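Local coordinates for protein TASOR (PDB 6TL1), which forms part of the HUSH complex, which keeps transposable elements and other H3K9me3-rich loci silent by promoting recruitment of SETDB1 and MORC2, at residues 15-20 / 203-208; 83-88 / 130-135. All coordinates share one frame; numbering follows the deposited sequence.

Interaction 1 (15-20 / 203-208); sequences EDVVNI and AVVSFT
V17 lies against A203 and V205 through a single methyl group. Its CG1 stands anti to the backbone N (chi1 178°), which aims it from the sheet-facing side of helix 12-22 at the strand, where it meets V205 CG1 at 3.7 Å and A203 CB at 3.8 Å. The two strand residues are two positions apart and their CB atoms leave the same face, so that one valine methyl touches both. Of the V205 branches it is CG1 that makes the contact.

No hydrogen bond passes between 15-20 and 203-208; each makes its polar bonds with other partners. In the helix, I20 N donates to D16 O at 3.1 Å, and I20 O is met by the hydroxyls of S23 and S24 further on. The strand is paired on both sides, V204 with C40 and V205 with V129, and S206 OG hydrogen-bonds to D128 and R38.

Here helix 12-22 packs on the face of the five-stranded antiparallel sheet of the pseudo-PARP domain. With all three touching residues buried, helix and sheet are joined here by aliphatic van der Waals contact, whose fit depends on shape and not on directional bonds.

Interaction 2 (83-88 / 130-135); sequences QTICEK and VIFKIM
I85 turns CG2 anti to its backbone N, with CG1 beside that N (chi1 -72°), and F132 carries its ring anti to its own carbonyl carbon with the ring turned perpendicular to the CA-CB-CG plane (chi2 90°). These settings bring the branch methyl of the isoleucine to the far end of the phenyl ring. I85 CG2 lies 3.6 Å from F132 CZ and 3.9 Å from F132 CE2, at the ring edge and near the ring plane, so the methyl abuts the rim and does not sit over the pi face. I85 comes in roughly perpendicular to the phenylalanine side chain, and its longer branch leads away from the strand. One face of the same ring is covered from within its own strand, where V130 CG1 stands 3.5 Å above the plane and offset toward the rim.

A second, looser touch lies further along, with C86 SG 4.3 Å from V130 CG2. Together these contacts set the short helix 82-88 on strand 126-134, an inner strand of the five-stranded antiparallel sheet in TASOR's pseudo-PARP domain. That strand is hydrogen-bonded on one side to 71-77, through V130 with L75 and F132 with A73, and on the other to 199-209.

The outward surface of the helix is polar. Q83 NE2 donates to E87 OE2 one turn on (2.7 Å, N-H...O angle 142°); the carboxylate oxygen lies in the amide plane of Q83 but is itself approached on its anti side, tilted out of the carboxylate plane. K88 NZ makes a long salt bridge to E87 OE1 at 3.6 Å. Near the helix end, N44 ND2 hydrogen-bonds to C86 O.

Overall arrangement
Interactions 1 and 2 have centres about 14 Å apart and share one antiparallel sheet, in which strands 199-209 and 126-134 are neighbours. A203 O and I131 N, 2.7 Å apart, form a probable hydrogen bond that ties the two strands together. The helices lie on opposite faces: V17 CG1 also packs on I131 CD1 at 3.8 Å, while V204, pointing away from helix 12-22, brings CG2 to 3.6 Å from C86 SG. Each strand thus serves both helices with alternate residues. Along the chain, helix 12-22 meets strand 199-209, the last of the chain, across the 182 residues between the segments of interaction 1, which include interaction 2.

Interaction 1 (15-20 / 203-208)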
# COMPACT_ATOMS: atom_id res chain seq x y z
N GLU A 15 11.08 16.05 -3.88
CA GLU A 15 9.76 16.59 -4.13
C GLU A 15 8.90 15.67 -4.99
O GLU A 15 7.68 15.73 -4.88
CB GLU A 15 9.87 17.96 -4.81
CG GLU A 15 10.60 19.03 -4.00
CD GLU A 15 9.99 19.28 -2.63
OE1 GLU A 15 8.75 19.19 -2.50
OE2 GLU A 15 10.76 19.54 -1.68
N ASP A 16 9.53 14.81 -5.79
CA ASP A 16 8.80 13.74 -6.48
C ASP A 16 8.16 12.77 -5.49
O ASP A 16 7.01 12.34 -5.67
CB ASP A 16 9.72 12.99 -7.44
CG ASP A 16 9.95 13.73 -8.75
OD1 ASP A 16 9.25 14.73 -9.03
OD2 ASP A 16 10.84 13.30 -9.52
N VAL A 17 8.91 12.36 -4.46
CA VAL A 17 8.37 11.44 -3.47
C VAL A 17 7.24 12.10 -2.70
O VAL A 17 6.18 11.51 -2.47
CB VAL A 17 9.47 10.95 -2.52
CG1 VAL A 17 8.88 10.02 -1.45
CG2 VAL A 17 10.55 10.24 -3.32
N VAL A 18 7.46 13.35 -2.27
CA VAL A 18 6.42 14.10 -1.59
C VAL A 18 5.23 14.29 -2.52
O VAL A 18 4.08 14.23 -2.06
CB VAL A 18 6.98 15.45 -1.07
CG1 VAL A 18 5.86 16.38 -0.69
CG2 VAL A 18 7.87 15.21 0.14
N ASN A 19 5.46 14.44 -3.83
CA ASN A 19 4.34 14.64 -4.74
C ASN A 19 3.46 13.40 -4.84
O ASN A 19 2.25 13.53 -5.08
CB ASN A 19 4.79 15.02 -6.15
CG ASN A 19 5.28 16.46 -6.24
OD1 ASN A 19 5.06 17.23 -5.33
ND2 ASN A 19 5.92 16.81 -7.35
N ILE A 20 4.05 12.21 -4.70
CA ILE A 20 3.24 10.99 -4.65
C ILE A 20 2.29 11.05 -3.45
O ILE A 20 1.10 10.77 -3.57
CB ILE A 20 4.15 9.76 -4.58
CG1 ILE A 20 5.01 9.65 -5.85
CG2 ILE A 20 3.31 8.48 -4.39
CD1 ILE A 20 6.15 8.69 -5.68
N ALA A 203 9.74 3.90 -1.61
CA ALA A 203 10.28 5.04 -0.89
C ALA A 203 9.80 4.99 0.55
O ALA A 203 8.81 4.34 0.88
CB ALA A 203 9.86 6.37 -1.54
N VAL A 204 10.53 5.70 1.42
CA VAL A 204 10.17 5.86 2.83
C VAL A 204 10.26 7.34 3.18
O VAL A 204 11.23 8.01 2.82
CB VAL A 204 11.08 5.03 3.75
CG1 VAL A 204 10.55 5.06 5.17
CG2 VAL A 204 11.19 3.59 3.24
N VAL A 205 9.25 7.84 3.89
CA VAL A 205 9.25 9.20 4.39
C VAL A 205 8.94 9.15 5.88
O VAL A 205 8.26 8.25 6.37
CB VAL A 205 8.20 10.08 3.68
CG1 VAL A 205 8.54 10.24 2.21
CG2 VAL A 205 6.81 9.48 3.87
N SER A 206 9.48 10.13 6.60
CA SER A 206 9.13 10.37 7.99
C SER A 206 8.30 11.65 8.04
O SER A 206 8.61 12.62 7.35
CB SER A 206 10.38 10.49 8.85
OG SER A 206 11.02 9.24 8.99
N PHE A 207 7.23 11.65 8.83
CA PHE A 207 6.37 12.81 8.92
C PHE A 207 6.19 13.25 10.37
O PHE A 207 6.37 12.48 11.31
CB PHE A 207 4.97 12.55 8.31
CG PHE A 207 4.11 11.59 9.11
CD1 PHE A 207 3.38 12.03 10.20
CD2 PHE A 207 4.00 10.27 8.74
CE1 PHE A 207 2.59 11.15 10.93
CE2 PHE A 207 3.20 9.39 9.45
CZ PHE A 207 2.49 9.83 10.55
N THR A 208 5.81 14.51 10.53
CA THR A 208 5.17 14.95 11.76
C THR A 208 3.79 15.45 11.39
O THR A 208 3.56 15.90 10.26
CB THR A 208 5.96 16.03 12.49
OG1 THR A 208 6.24 17.13 11.61
CG2 THR A 208 7.27 15.45 13.01

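Interaction 2 (83-88 / 130-135)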
# COMPACT_ATOMS: atom_id res chain seq x y z
N GLN A 83 13.18 -1.09 8.17
CA GLN A 83 14.29 -1.90 7.69
C GLN A 83 13.82 -3.25 7.18
O GLN A 83 14.15 -3.65 6.06
CB GLN A 83 15.30 -2.09 8.82
CG GLN A 83 16.44 -3.09 8.51
CD GLN A 83 17.25 -2.71 7.30
OE1 GLN A 83 17.51 -1.54 7.05
NE2 GLN A 83 17.68 -3.72 6.53
N THR A 84 13.01 -3.97 7.97
CA THR A 84 12.64 -5.33 7.61
C THR A 84 11.73 -5.39 6.39
O THR A 84 11.92 -6.24 5.52
CB THR A 84 11.96 -6.01 8.80
OG1 THR A 84 12.83 -5.95 9.93
CG2 THR A 84 11.67 -7.46 8.47
N ILE A 85 10.75 -4.48 6.31
CA ILE A 85 9.86 -4.49 5.14
C ILE A 85 10.61 -4.09 3.88
O ILE A 85 10.40 -4.67 2.81
CB ILE A 85 8.62 -3.60 5.38
CG1 ILE A 85 7.66 -4.23 6.39
CG2 ILE A 85 7.88 -3.36 4.08
CD1 ILE A 85 7.89 -3.85 7.82
N CYS A 86 11.49 -3.09 3.96
CA CYS A 86 12.19 -2.69 2.74
C CYS A 86 13.21 -3.73 2.31
O CYS A 86 13.48 -3.90 1.12
CB CYS A 86 12.84 -1.32 2.92
SG CYS A 86 11.60 -0.01 3.13
N GLU A 87 13.77 -4.47 3.26
CA GLU A 87 14.78 -5.46 2.88
C GLU A 87 14.14 -6.79 2.51
O GLU A 87 14.57 -7.42 1.54
CB GLU A 87 15.79 -5.63 4.00
CG GLU A 87 16.56 -6.94 3.92
CD GLU A 87 17.48 -7.16 5.11
OE1 GLU A 87 18.24 -8.15 5.07
OE2 GLU A 87 17.40 -6.38 6.07
N LYS A 88 13.07 -7.19 3.20
CA LYS A 88 12.47 -8.50 2.99
C LYS A 88 11.17 -8.45 2.19
O LYS A 88 10.74 -9.49 1.68
CB LYS A 88 12.10 -9.15 4.34
CG LYS A 88 13.18 -9.29 5.39
CD LYS A 88 14.05 -10.50 5.22
CE LYS A 88 15.38 -10.12 4.62
NZ LYS A 88 16.36 -11.23 4.74
N VAL A 130 6.01 3.89 4.46
CA VAL A 130 6.60 3.22 3.30
C VAL A 130 5.65 3.40 2.12
O VAL A 130 4.44 3.20 2.24
CB VAL A 130 6.88 1.74 3.58
CG1 VAL A 130 7.45 1.03 2.32
CG2 VAL A 130 7.92 1.60 4.68
N ILE A 131 6.21 3.86 1.00
CA ILE A 131 5.49 3.97 -0.25
C ILE A 131 5.84 2.75 -1.09
O ILE A 131 7.01 2.52 -1.40
CB ILE A 131 5.84 5.27 -0.99
CG1 ILE A 131 5.45 6.50 -0.16
CG2 ILE A 131 5.23 5.26 -2.40
CD1 ILE A 131 5.83 7.83 -0.81
N PHE A 132 4.82 1.97 -1.44
CA PHE A 132 4.99 0.80 -2.29
C PHE A 132 4.54 1.12 -3.70
O PHE A 132 3.52 1.78 -3.90
CB PHE A 132 4.15 -0.38 -1.79
CG PHE A 132 4.58 -0.90 -0.46
CD1 PHE A 132 4.05 -0.39 0.70
CD2 PHE A 132 5.54 -1.91 -0.38
CE1 PHE A 132 4.45 -0.88 1.94
CE2 PHE A 132 5.95 -2.39 0.84
CZ PHE A 132 5.41 -1.87 2.01
N LYS A 133 5.29 0.62 -4.68
CA LYS A 133 4.73 0.56 -6.01
C LYS A 133 3.97 -0.76 -6.12
O LYS A 133 4.38 -1.78 -5.54
CB LYS A 133 5.79 0.68 -7.10
CG LYS A 133 6.76 -0.47 -7.24
CD LYS A 133 7.62 -0.26 -8.50
CE LYS A 133 8.73 -1.30 -8.65
NZ LYS A 133 9.64 -0.94 -9.80
N ILE A 134 2.83 -0.73 -6.79
CA ILE A 134 1.93 -1.87 -6.88
C ILE A 134 1.42 -1.96 -8.30
O ILE A 134 1.46 -0.99 -9.07
CB ILE A 134 0.73 -1.76 -5.91
CG1 ILE A 134 -0.04 -0.46 -6.20
CG2 ILE A 134 1.21 -1.83 -4.48
CD1 ILE A 134 -1.30 -0.27 -5.36
N MET A 135 0.94 -3.15 -8.64
CA MET A 135 0.11 -3.37 -9.82
C MET A 135 -1.21 -3.93 -9.35
O MET A 135 -1.27 -5.08 -8.87
CB MET A 135 0.80 -4.31 -10.81
CG MET A 135 2.05 -3.71 -11.42
SD MET A 135 2.78 -4.83 -12.62
CE MET A 135 3.51 -5.99 -11.47